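Local coordinates for periplasmic cell division protein (SufI) (Aquifex aeolicus, PDB 6SYY) that probably acts as a multicopper oxidase, oxidising its substrates at one copper and passing the electrons to a three-copper cluster that reduces dioxygen, at residues M453-G457 against F458-V462; L463-L467 against G468-A472; V406-N410 against G411-E415. All coordinates share one frame; numbering follows the deposited sequence.

Contact 1 (M453-G457 against F458-V462); sequences MHIHG and FQFQV. With CU (copper (II) ion), chain C.
The His-X-His copper motif of the third cupredoxin-like domain, His-454 to His-456, ends strand 451-455, and beyond it the chain reverses, so that the middle residue, Ile-455, meets Phe-458 and Phe-460 on the returning chain. Ile-455 CD1 lies 3.7 Å from Phe-460 CD2, and the two side chains cross obliquely. The chi1 of Ile-455 (59°) sets CG1 between its backbone N and carbonyl carbon, and this branch leads to the Phe-460 ring while also touching the carbonyl oxygen of Phe-458, with CG1 3.7 Å from that O. Phe-460 adopts a similar chi1 (56°), and with both CB atoms directed at the opposite segment its CD2 atom meets the Ile-455 branch. Val-462 CG2 meets the edge of the Phe-460 ring, in its plane. The reversal passes through Gly-457 at a positive phi (91°), a conformation that glycine adopts readily. Phe-458, bonded directly to Gly-457, has the Gly-457 carbonyl carbon over one ring face, its CG 3.1 Å from Gly-457 C. Val-493 and Leu-507 pack against Ile-455 from neighbouring strands.

The CB atoms of the two histidines flanking Ile-455 leave the backbone away from the returning chain. His-456 NE2 binds a copper at 2.1 Å, which His-161 and His-508 also bind. His-454 presents its ring edge to that same ion, CD2 3.7 Å away, but its NE2 serves a second copper together with His-118. Asp-129 OD2 bonds His-456 ND1, and the backbone O of Asp-479 bonds His-454 ND1. Each imidazole is therefore gripped at both nitrogens, metal at one and a second-shell oxygen at the other, which should fix the ring rotation, so that one short run of chain supplies a ligand to each of two coppers while its middle residue packs on the apolar side.

Contact 2 (L463-L467 against G468-A472); sequences LERSL and GPLRA
Arg-465 and Arg-471 meet guanidinium to guanidinium, their side chains crossing at about a right angle. NH2 of Arg-471 sits over the centre of the Arg-465 guanidinium, 3.1 Å from its CZ. The two planes are 47° apart, so the approach is that of one nitrogen onto a face and not a parallel stack. Both chains bend at chi3, Arg-465 at 68° and Arg-471 at -86°, and these bends bring the charged ends together. The like charges are close, with Arg-465 NH2 and Arg-471 NH2 3.1 Å apart, but acids are at hand: Arg-465 forms salt bridges through NH1 to Asp-474 and through NH2 to Glu-487, which probably offset the repulsion. Its NH2 also bonds the backbone O of Ile-482.

Nearer the backbone, the aliphatic part of Arg-465 is met by Leu-470, whose CD1 lies 3.7 Å from Arg-465 CG and also touches Glu-464 CA. A water bridges the turn: it accepts from Arg-465 N at 2.8 Å and donates to Gly-468 O at 2.6 Å. It thus links two backbone groups across a bend where Arg-465 O and Gly-468 O, both acceptors, come within 3.1 Å of each other.

The segment 463-467 ends strand 461-465, at the border of its sheet, where a classic beta bulge sets Leu-463 and Glu-464 together against the single residue Arg-490 of strand 488-495. From there the chain leaves the sheet in the loop 468-472, with Arg-465 resting on Val-489 and Val-481, Arg-471 on Ile-482 of strand 480-483, and Ala-472 reaching strand 282-290.

Contact 3 (V406-N410 against G411-E415); sequences VFTIN and GETWE
Backbone hydrogen bonds join Ile-409 and Glu-412 in both directions. Ile-409 N donates to Glu-412 O at 2.9 Å, nearly straight (177°) and in the carbonyl plane. The return bond, Glu-412 N to Ile-409 O at 3.0 Å, is more bent (151°), its donor well above the carbonyl plane.

A water supplements this pair, bonded to Thr-408 OG1 at 2.8 Å and accepting from Gly-411 N at 2.8 Å. The chi1 of Thr-408 (64°) turns OG1 to it.

Van der Waals contact comes from Thr-413 CG2, which lies 3.9 Å from Val-406 CG1, the two side chains crossing at about a right angle. The same methyl also rests against a polar atom, 3.6 Å from Phe-407 O.

Polar ends bond other parts of the chain: Asn-410 OD1 and ND2 bond Thr-399 N and Arg-397 O on strand 394-402, while Glu-412 forms a salt bridge to Lys-428 and a hydrogen bond to Tyr-418 OH. The Phe-407 ring meets His-451 and His-514 of the Cys-ligated copper site.

Positive phi at both Asn-410 and Gly-411 and the paired bonds define a type I' turn, the classic two-residue Asn-Gly hairpin connection, here closing with a single antiparallel bridge.

From the N terminus, contact 3 comes first, closing the tight turn at the end of strand 407-409, an outermost strand of its sheet. Further on, contact 1 carries the chain from strand 451-455 of one five-stranded sheet round to strand 461-465, the opposite outermost strand of the sheet that holds 407-409. Contact 2 follows immediately and closes the bend by which the chain leaves strand 461-465. The three lie in series, none nested or crossing. Contacts 1 and 2 touch where Val-462 O lies 3.3 Å from Leu-470 CD2, whereas Met-453 CE and Ile-409 CD1, 4.3 Å apart, give contacts 1 and 3 a looser touch between the sheets. Contacts 2 and 3 stay about 15 Å apart at their nearest atoms.

Contact 1 (M453-G457 against F458-V462)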
ATOM      1  N   MET A 453      -3.819   2.341  10.227  1.00 29.33           N
ATOM      2  CA  MET A 453      -4.957   1.438  10.353  1.00 25.35           C
ATOM      3  C   MET A 453      -5.620   1.221   9.000  1.00 24.71           C
ATOM      4  O   MET A 453      -5.949   2.181   8.296  1.00 24.21           O
ATOM      5  CB  MET A 453      -5.966   1.984  11.363  1.00 29.00           C
ATOM      6  CG  MET A 453      -5.426   2.072  12.784  1.00 27.61           C
ATOM      7  SD  MET A 453      -4.874   0.473  13.416  1.00 32.04           S
ATOM      8  CE  MET A 453      -6.378  -0.494  13.265  1.00 34.48           C
ATOM      9  N   HIS A 454      -5.825  -0.044   8.652  1.00 26.68           N
ATOM     10  CA  HIS A 454      -6.359  -0.442   7.359  1.00 17.86           C
ATOM     11  C   HIS A 454      -7.622  -1.265   7.571  1.00 34.06           C
ATOM     12  O   HIS A 454      -7.673  -2.124   8.458  1.00 30.55           O
ATOM     13  CB  HIS A 454      -5.301  -1.239   6.577  1.00 17.78           C
ATOM     14  CG  HIS A 454      -5.799  -1.837   5.299  1.00 30.11           C
ATOM     15  ND1 HIS A 454      -6.342  -1.082   4.282  1.00 34.95           N
ATOM     16  CD2 HIS A 454      -5.815  -3.121   4.864  1.00 34.97           C
ATOM     17  CE1 HIS A 454      -6.685  -1.875   3.282  1.00 34.13           C
ATOM     18  NE2 HIS A 454      -6.375  -3.116   3.609  1.00 29.12           N
ATOM     19  N   ILE A 455      -8.654  -0.983   6.780  1.00 24.01           N
ATOM     20  CA  ILE A 455      -9.851  -1.815   6.724  1.00 39.42           C
ATOM     21  C   ILE A 455      -9.928  -2.436   5.338  1.00 37.29           C
ATOM     22  O   ILE A 455      -9.564  -1.802   4.340  1.00 34.61           O
ATOM     23  CB  ILE A 455     -11.145  -1.035   7.040  1.00 37.73           C
ATOM     24  CG1 ILE A 455     -11.342   0.121   6.058  1.00 54.14           C
ATOM     25  CG2 ILE A 455     -11.139  -0.525   8.469  1.00 30.99           C
ATOM     26  CD1 ILE A 455     -12.682   0.806   6.200  1.00 60.72           C
ATOM     27  N   HIS A 456     -10.376  -3.682   5.283  1.00 26.20           N
ATOM     28  CA  HIS A 456     -10.665  -4.339   4.021  1.00 26.74           C
ATOM     29  C   HIS A 456     -12.099  -4.033   3.598  1.00 30.75           C
ATOM     30  O   HIS A 456     -12.922  -3.575   4.392  1.00 28.61           O
ATOM     31  CB  HIS A 456     -10.461  -5.853   4.136  1.00 25.41           C
ATOM     32  CG  HIS A 456      -9.044  -6.258   4.404  1.00 42.54           C
ATOM     33  ND1 HIS A 456      -8.571  -7.525   4.137  1.00 39.23           N
ATOM     34  CD2 HIS A 456      -7.998  -5.570   4.922  1.00 50.34           C
ATOM     35  CE1 HIS A 456      -7.295  -7.599   4.475  1.00 41.86           C
ATOM     36  NE2 HIS A 456      -6.924  -6.426   4.953  1.00 34.12           N
ATOM     37  N   GLY A 457     -12.391  -4.289   2.328  1.00 29.90           N
ATOM     38  CA  GLY A 457     -13.751  -4.227   1.819  1.00 26.12           C
ATOM     39  C   GLY A 457     -14.219  -2.906   1.245  1.00 33.57           C
ATOM     40  O   GLY A 457     -14.974  -2.896   0.269  1.00 29.54           O
ATOM     41  N   PHE A 458     -13.800  -1.787   1.836  1.00 36.58           N
ATOM     42  CA  PHE A 458     -14.264  -0.479   1.390  1.00 25.44           C
ATOM     43  C   PHE A 458     -13.165   0.554   1.567  1.00 26.74           C
ATOM     44  O   PHE A 458     -12.322   0.445   2.461  1.00 33.88           O
ATOM     45  CB  PHE A 458     -15.508  -0.016   2.161  1.00 26.90           C
ATOM     46  CG  PHE A 458     -16.534  -1.089   2.358  1.00 45.81           C
ATOM     47  CD1 PHE A 458     -17.535  -1.288   1.423  1.00 22.81           C
ATOM     48  CD2 PHE A 458     -16.493  -1.908   3.477  1.00 40.03           C
ATOM     49  CE1 PHE A 458     -18.479  -2.283   1.599  1.00 48.23           C
ATOM     50  CE2 PHE A 458     -17.433  -2.905   3.659  1.00 42.45           C
ATOM     51  CZ  PHE A 458     -18.428  -3.091   2.720  1.00 26.41           C
ATOM     52  N   GLN A 459     -13.188   1.565   0.710  1.00 19.69           N
ATOM     53  CA  GLN A 459     -12.408   2.755   0.982  1.00 22.88           C
ATOM     54  C   GLN A 459     -13.201   3.687   1.898  1.00 31.20           C
ATOM     55  O   GLN A 459     -14.402   3.514   2.116  1.00 37.11           O
ATOM     56  CB  GLN A 459     -12.024   3.459  -0.318  1.00 25.09           C
ATOM     57  CG  GLN A 459     -11.017   2.696  -1.162  1.00 27.86           C
ATOM     58  CD  GLN A 459     -11.667   1.650  -2.047  1.00 22.55           C
ATOM     59  OE1 GLN A 459     -12.881   1.661  -2.255  1.00 38.53           O
ATOM     60  NE2 GLN A 459     -10.859   0.743  -2.580  1.00 37.39           N
ATOM     61  N   PHE A 460     -12.514   4.683   2.449  1.00 25.14           N
ATOM     62  CA  PHE A 460     -13.137   5.633   3.355  1.00 22.11           C
ATOM     63  C   PHE A 460     -12.588   7.025   3.083  1.00 34.02           C
ATOM     64  O   PHE A 460     -11.599   7.200   2.367  1.00 30.91           O
ATOM     65  CB  PHE A 460     -12.907   5.249   4.823  1.00 24.87           C
ATOM     66  CG  PHE A 460     -11.457   5.092   5.193  1.00 24.91           C
ATOM     67  CD1 PHE A 460     -10.688   6.192   5.530  1.00 21.22           C
ATOM     68  CD2 PHE A 460     -10.867   3.839   5.211  1.00 23.04           C
ATOM     69  CE1 PHE A 460      -9.353   6.050   5.870  1.00 22.50           C
ATOM     70  CE2 PHE A 460      -9.539   3.690   5.559  1.00 44.50           C
ATOM     71  CZ  PHE A 460      -8.777   4.798   5.882  1.00 26.71           C
ATOM     72  N   GLN A 461     -13.238   8.019   3.680  1.00 33.68           N
ATOM     73  CA  GLN A 461     -12.807   9.407   3.601  1.00 32.07           C
ATOM     74  C   GLN A 461     -12.482   9.905   5.000  1.00 29.49           C
ATOM     75  O   GLN A 461     -13.282   9.736   5.926  1.00 26.70           O
ATOM     76  CB  GLN A 461     -13.883  10.277   2.956  1.00 23.22           C
ATOM     77  CG  GLN A 461     -14.203   9.861   1.533  1.00 25.07           C
ATOM     78  CD  GLN A 461     -15.422  10.562   0.993  1.00 40.84           C
ATOM     79  OE1 GLN A 461     -16.118  11.275   1.720  1.00 39.89           O
ATOM     80  NE2 GLN A 461     -15.692  10.366  -0.291  1.00 38.83           N
ATOM     81  N   VAL A 462     -11.298  10.496   5.151  1.00 37.58           N
ATOM     82  CA  VAL A 462     -10.851  10.980   6.451  1.00 25.96           C
ATOM     83  C   VAL A 462     -11.601  12.261   6.778  1.00 25.12           C
ATOM     84  O   VAL A 462     -11.572  13.229   6.009  1.00 33.37           O
ATOM     85  CB  VAL A 462      -9.334  11.208   6.465  1.00 31.97           C
ATOM     86  CG1 VAL A 462      -8.907  11.803   7.796  1.00 29.91           C
ATOM     87  CG2 VAL A 462      -8.600   9.903   6.201  1.00 27.90           C
TER
HETATM   88 CU    CU C 702      -4.916  -6.693   5.305  0.60 34.80          CU

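Contact 2 (L463-L467 against G468-A472)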
ATOM      1  N   LEU A 463     -12.278  12.271   7.922  1.00 33.24           N
ATOM      2  CA  LEU A 463     -13.036  13.444   8.323  1.00 29.89           C
ATOM      3  C   LEU A 463     -12.189  14.435   9.110  1.00 44.09           C
ATOM      4  O   LEU A 463     -12.229  15.638   8.834  1.00 35.05           O
ATOM      5  CB  LEU A 463     -14.252  13.027   9.153  1.00 26.94           C
ATOM      6  CG  LEU A 463     -15.268  12.134   8.453  1.00 25.26           C
ATOM      7  CD1 LEU A 463     -16.458  11.897   9.363  1.00 39.54           C
ATOM      8  CD2 LEU A 463     -15.702  12.754   7.140  1.00 25.65           C
ATOM      9  N   GLU A 464     -11.413  13.955  10.081  1.00 34.03           N
ATOM     10  CA  GLU A 464     -10.848  14.860  11.071  1.00 34.89           C
ATOM     11  C   GLU A 464      -9.689  14.190  11.801  1.00 34.78           C
ATOM     12  O   GLU A 464      -9.718  12.983  12.054  1.00 30.94           O
ATOM     13  CB  GLU A 464     -11.939  15.287  12.062  1.00 33.37           C
ATOM     14  CG  GLU A 464     -11.527  16.286  13.113  1.00 73.03           C
ATOM     15  CD  GLU A 464     -12.669  16.606  14.055  1.00101.10           C
ATOM     16  OE1 GLU A 464     -13.556  15.742  14.226  1.00 81.15           O
ATOM     17  OE2 GLU A 464     -12.688  17.722  14.615  1.00111.73           O
ATOM     18  N   ARG A 465      -8.671  14.987  12.121  1.00 25.15           N
ATOM     19  CA  ARG A 465      -7.560  14.573  12.969  1.00 33.37           C
ATOM     20  C   ARG A 465      -7.546  15.475  14.189  1.00 30.53           C
ATOM     21  O   ARG A 465      -7.684  16.695  14.061  1.00 47.85           O
ATOM     22  CB  ARG A 465      -6.210  14.667  12.244  1.00 45.08           C
ATOM     23  CG  ARG A 465      -6.190  14.154  10.815  1.00 48.48           C
ATOM     24  CD  ARG A 465      -4.762  14.100  10.284  1.00 31.46           C
ATOM     25  NE  ARG A 465      -3.998  13.071  10.975  1.00 62.49           N
ATOM     26  CZ  ARG A 465      -3.758  11.858  10.486  1.00 36.22           C
ATOM     27  NH1 ARG A 465      -4.199  11.520   9.281  1.00 42.91           N
ATOM     28  NH2 ARG A 465      -3.060  10.984  11.197  1.00 53.12           N
ATOM     29  N   SER A 466      -7.387  14.883  15.372  1.00 34.36           N
ATOM     30  CA  SER A 466      -7.414  15.690  16.584  1.00 38.03           C
ATOM     31  C   SER A 466      -6.143  16.503  16.765  1.00 31.07           C
ATOM     32  O   SER A 466      -6.155  17.491  17.506  1.00 42.90           O
ATOM     33  CB  SER A 466      -7.625  14.807  17.810  1.00 27.89           C
ATOM     34  OG  SER A 466      -6.529  13.928  17.984  1.00 30.99           O
ATOM     35  N   LEU A 467      -5.053  16.117  16.106  1.00 37.56           N
ATOM     36  CA  LEU A 467      -3.762  16.749  16.339  1.00 44.78           C
ATOM     37  C   LEU A 467      -3.450  17.872  15.360  1.00 43.04           C
ATOM     38  O   LEU A 467      -2.554  18.678  15.635  1.00 75.48           O
ATOM     39  CB  LEU A 467      -2.645  15.699  16.289  1.00 51.21           C
ATOM     40  CG  LEU A 467      -2.169  15.116  17.626  1.00 46.90           C
ATOM     41  CD1 LEU A 467      -3.334  14.642  18.482  1.00 59.76           C
ATOM     42  CD2 LEU A 467      -1.184  13.981  17.387  1.00 57.85           C
ATOM     43  N   GLY A 468      -4.159  17.952  14.238  1.00 57.33           N
ATOM     44  CA  GLY A 468      -3.926  18.995  13.268  1.00 31.62           C
ATOM     45  C   GLY A 468      -4.864  18.901  12.084  1.00 35.35           C
ATOM     46  O   GLY A 468      -5.792  18.086  12.062  1.00 30.54           O
ATOM     47  N   PRO A 469      -4.648  19.739  11.077  1.00 32.71           N
ATOM     48  CA  PRO A 469      -5.489  19.674   9.881  1.00 36.99           C
ATOM     49  C   PRO A 469      -5.201  18.414   9.089  1.00 38.24           C
ATOM     50  O   PRO A 469      -4.174  17.752   9.263  1.00 30.66           O
ATOM     51  CB  PRO A 469      -5.087  20.925   9.095  1.00 41.42           C
ATOM     52  CG  PRO A 469      -3.677  21.167   9.505  1.00 33.22           C
ATOM     53  CD  PRO A 469      -3.600  20.767  10.958  1.00 39.38           C
ATOM     54  N   LEU A 470      -6.142  18.076   8.213  1.00 33.64           N
ATOM     55  CA  LEU A 470      -5.897  17.021   7.243  1.00 40.14           C
ATOM     56  C   LEU A 470      -4.709  17.387   6.363  1.00 42.26           C
ATOM     57  O   LEU A 470      -4.476  18.558   6.050  1.00 35.68           O
ATOM     58  CB  LEU A 470      -7.143  16.785   6.387  1.00 25.09           C
ATOM     59  CG  LEU A 470      -8.081  15.641   6.777  1.00 46.01           C
ATOM     60  CD1 LEU A 470      -8.367  15.650   8.261  1.00 38.96           C
ATOM     61  CD2 LEU A 470      -9.376  15.738   5.989  1.00 33.23           C
ATOM     62  N   ARG A 471      -3.939  16.380   5.983  1.00 39.27           N
ATOM     63  CA  ARG A 471      -2.849  16.558   5.040  1.00 42.15           C
ATOM     64  C   ARG A 471      -3.309  16.121   3.656  1.00 29.10           C
ATOM     65  O   ARG A 471      -4.309  15.411   3.511  1.00 23.95           O
ATOM     66  CB  ARG A 471      -1.621  15.766   5.493  1.00 25.87           C
ATOM     67  CG  ARG A 471      -1.300  16.013   6.961  1.00 37.28           C
ATOM     68  CD  ARG A 471      -0.065  15.269   7.429  1.00 56.78           C
ATOM     69  NE  ARG A 471      -0.355  13.908   7.868  1.00 36.21           N
ATOM     70  CZ  ARG A 471      -0.708  13.575   9.108  1.00 39.24           C
ATOM     71  NH1 ARG A 471      -0.834  14.502  10.045  1.00 38.68           N
ATOM     72  NH2 ARG A 471      -0.936  12.306   9.412  1.00 35.40           N
ATOM     73  N   ALA A 472      -2.587  16.588   2.631  1.00 28.05           N
ATOM     74  CA  ALA A 472      -2.976  16.281   1.257  1.00 24.98           C
ATOM     75  C   ALA A 472      -3.118  14.782   1.057  1.00 23.86           C
ATOM     76  O   ALA A 472      -4.026  14.319   0.356  1.00 27.48           O
ATOM     77  CB  ALA A 472      -1.954  16.851   0.277  1.00 25.79           C
TER
HETATM   78  O   HOH W   1      -8.203  17.593  11.175  1.00 28.26           O

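Contact 3 (V406-N410 against G411-E415)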
ATOM      1  N   VAL A 406       1.477  -5.814  24.235  1.00 46.52           N
ATOM      2  CA  VAL A 406       0.694  -6.418  23.160  1.00 38.47           C
ATOM      3  C   VAL A 406      -0.367  -5.408  22.751  1.00 35.12           C
ATOM      4  O   VAL A 406      -1.198  -5.015  23.575  1.00 51.48           O
ATOM      5  CB  VAL A 406       0.031  -7.743  23.579  1.00 44.30           C
ATOM      6  CG1 VAL A 406      -0.781  -8.310  22.427  1.00 37.22           C
ATOM      7  CG2 VAL A 406       1.070  -8.750  24.054  1.00 46.32           C
ATOM      8  N   PHE A 407      -0.346  -4.987  21.487  1.00 32.04           N
ATOM      9  CA  PHE A 407      -1.272  -3.962  21.027  1.00 32.82           C
ATOM     10  C   PHE A 407      -2.669  -4.539  20.844  1.00 26.41           C
ATOM     11  O   PHE A 407      -2.834  -5.641  20.312  1.00 32.28           O
ATOM     12  CB  PHE A 407      -0.792  -3.348  19.716  1.00 33.69           C
ATOM     13  CG  PHE A 407       0.399  -2.452  19.865  1.00 29.55           C
ATOM     14  CD1 PHE A 407       0.346  -1.343  20.695  1.00 32.59           C
ATOM     15  CD2 PHE A 407       1.567  -2.706  19.163  1.00 29.65           C
ATOM     16  CE1 PHE A 407       1.442  -0.510  20.833  1.00 34.56           C
ATOM     17  CE2 PHE A 407       2.668  -1.881  19.298  1.00 38.07           C
ATOM     18  CZ  PHE A 407       2.605  -0.780  20.132  1.00 44.84           C
ATOM     19  N   THR A 408      -3.676  -3.781  21.277  1.00 36.13           N
ATOM     20  CA  THR A 408      -5.057  -4.242  21.283  1.00 26.49           C
ATOM     21  C   THR A 408      -5.940  -3.330  20.444  1.00 34.07           C
ATOM     22  O   THR A 408      -5.636  -2.154  20.219  1.00 30.18           O
ATOM     23  CB  THR A 408      -5.630  -4.304  22.705  1.00 35.75           C
ATOM     24  OG1 THR A 408      -5.676  -2.980  23.264  1.00 38.41           O
ATOM     25  CG2 THR A 408      -4.786  -5.210  23.585  1.00 25.59           C
ATOM     26  N   ILE A 409      -7.053  -3.900  19.998  1.00 27.69           N
ATOM     27  CA  ILE A 409      -8.118  -3.176  19.320  1.00 22.82           C
ATOM     28  C   ILE A 409      -9.379  -3.425  20.134  1.00 33.00           C
ATOM     29  O   ILE A 409      -9.890  -4.551  20.165  1.00 24.99           O
ATOM     30  CB  ILE A 409      -8.295  -3.631  17.865  1.00 21.74           C
ATOM     31  CG1 ILE A 409      -7.013  -3.391  17.067  1.00 24.82           C
ATOM     32  CG2 ILE A 409      -9.455  -2.908  17.218  1.00 25.79           C
ATOM     33  CD1 ILE A 409      -7.041  -3.993  15.675  1.00 20.20           C
ATOM     34  N   ASN A 410      -9.872  -2.385  20.805  1.00 32.98           N
ATOM     35  CA  ASN A 410     -11.021  -2.498  21.698  1.00 27.90           C
ATOM     36  C   ASN A 410     -10.818  -3.631  22.702  1.00 60.01           C
ATOM     37  O   ASN A 410     -11.702  -4.458  22.944  1.00 33.58           O
ATOM     38  CB  ASN A 410     -12.316  -2.679  20.904  1.00 28.99           C
ATOM     39  CG  ASN A 410     -12.828  -1.370  20.326  1.00 30.43           C
ATOM     40  OD1 ASN A 410     -12.238  -0.314  20.537  1.00 39.70           O
ATOM     41  ND2 ASN A 410     -13.932  -1.437  19.593  1.00 38.72           N
ATOM     42  N   GLY A 411      -9.620  -3.665  23.286  1.00 29.15           N
ATOM     43  CA  GLY A 411      -9.281  -4.654  24.294  1.00 40.09           C
ATOM     44  C   GLY A 411      -9.017  -6.052  23.782  1.00 33.34           C
ATOM     45  O   GLY A 411      -8.776  -6.954  24.589  1.00 42.39           O
ATOM     46  N   GLU A 412      -9.033  -6.264  22.469  1.00 33.81           N
ATOM     47  CA  GLU A 412      -8.952  -7.599  21.899  1.00 25.46           C
ATOM     48  C   GLU A 412      -7.797  -7.705  20.912  1.00 36.24           C
ATOM     49  O   GLU A 412      -7.389  -6.717  20.293  1.00 31.22           O
ATOM     50  CB  GLU A 412     -10.259  -7.971  21.195  1.00 27.58           C
ATOM     51  CG  GLU A 412     -11.480  -7.850  22.079  1.00 58.21           C
ATOM     52  CD  GLU A 412     -12.649  -8.665  21.568  1.00 46.16           C
ATOM     53  OE1 GLU A 412     -12.962  -8.557  20.365  1.00 36.07           O
ATOM     54  OE2 GLU A 412     -13.249  -9.415  22.368  1.00 61.65           O
ATOM     55  N   THR A 413      -7.270  -8.915  20.777  1.00 35.21           N
ATOM     56  CA  THR A 413      -6.352  -9.261  19.704  1.00 21.42           C
ATOM     57  C   THR A 413      -6.975 -10.366  18.863  1.00 30.58           C
ATOM     58  O   THR A 413      -8.045 -10.895  19.182  1.00 28.14           O
ATOM     59  CB  THR A 413      -4.983  -9.718  20.234  1.00 35.54           C
ATOM     60  OG1 THR A 413      -5.095 -11.032  20.798  1.00 33.79           O
ATOM     61  CG2 THR A 413      -4.455  -8.752  21.288  1.00 28.38           C
ATOM     62  N   TRP A 414      -6.289 -10.700  17.771  1.00 26.96           N
ATOM     63  CA  TRP A 414      -6.740 -11.787  16.911  1.00 23.85           C
ATOM     64  C   TRP A 414      -6.916 -13.073  17.709  1.00 27.25           C
ATOM     65  O   TRP A 414      -7.891 -13.808  17.516  1.00 26.40           O
ATOM     66  CB  TRP A 414      -5.743 -11.977  15.764  1.00 20.62           C
ATOM     67  CG  TRP A 414      -6.201 -12.904  14.670  1.00 27.74           C
ATOM     68  CD1 TRP A 414      -5.690 -14.135  14.373  1.00 24.10           C
ATOM     69  CD2 TRP A 414      -7.251 -12.668  13.721  1.00 30.04           C
ATOM     70  NE1 TRP A 414      -6.358 -14.680  13.302  1.00 28.20           N
ATOM     71  CE2 TRP A 414      -7.322 -13.801  12.885  1.00 33.26           C
ATOM     72  CE3 TRP A 414      -8.141 -11.610  13.501  1.00 37.47           C
ATOM     73  CZ2 TRP A 414      -8.247 -13.906  11.845  1.00 33.88           C
ATOM     74  CZ3 TRP A 414      -9.062 -11.717  12.468  1.00 28.05           C
ATOM     75  CH2 TRP A 414      -9.107 -12.857  11.653  1.00 28.87           C
ATOM     76  N   GLU A 415      -6.004 -13.335  18.644  1.00 31.09           N
ATOM     77  CA  GLU A 415      -6.040 -14.554  19.445  1.00 27.31           C
ATOM     78  C   GLU A 415      -7.168 -14.563  20.468  1.00 36.56           C
ATOM     79  O   GLU A 415      -7.264 -15.524  21.240  1.00 39.70           O
ATOM     80  CB  GLU A 415      -4.697 -14.747  20.154  1.00 37.98           C
ATOM     81  CG  GLU A 415      -3.513 -14.076  19.460  1.00 54.96           C
ATOM     82  CD  GLU A 415      -3.260 -14.614  18.061  1.00 91.21           C
ATOM     83  OE1 GLU A 415      -3.594 -15.789  17.803  1.00 73.47           O
ATOM     84  OE2 GLU A 415      -2.729 -13.857  17.218  1.00100.13           O
TER
HETATM   85  O   HOH W   2      -7.938  -1.455  22.786  1.00 25.53           O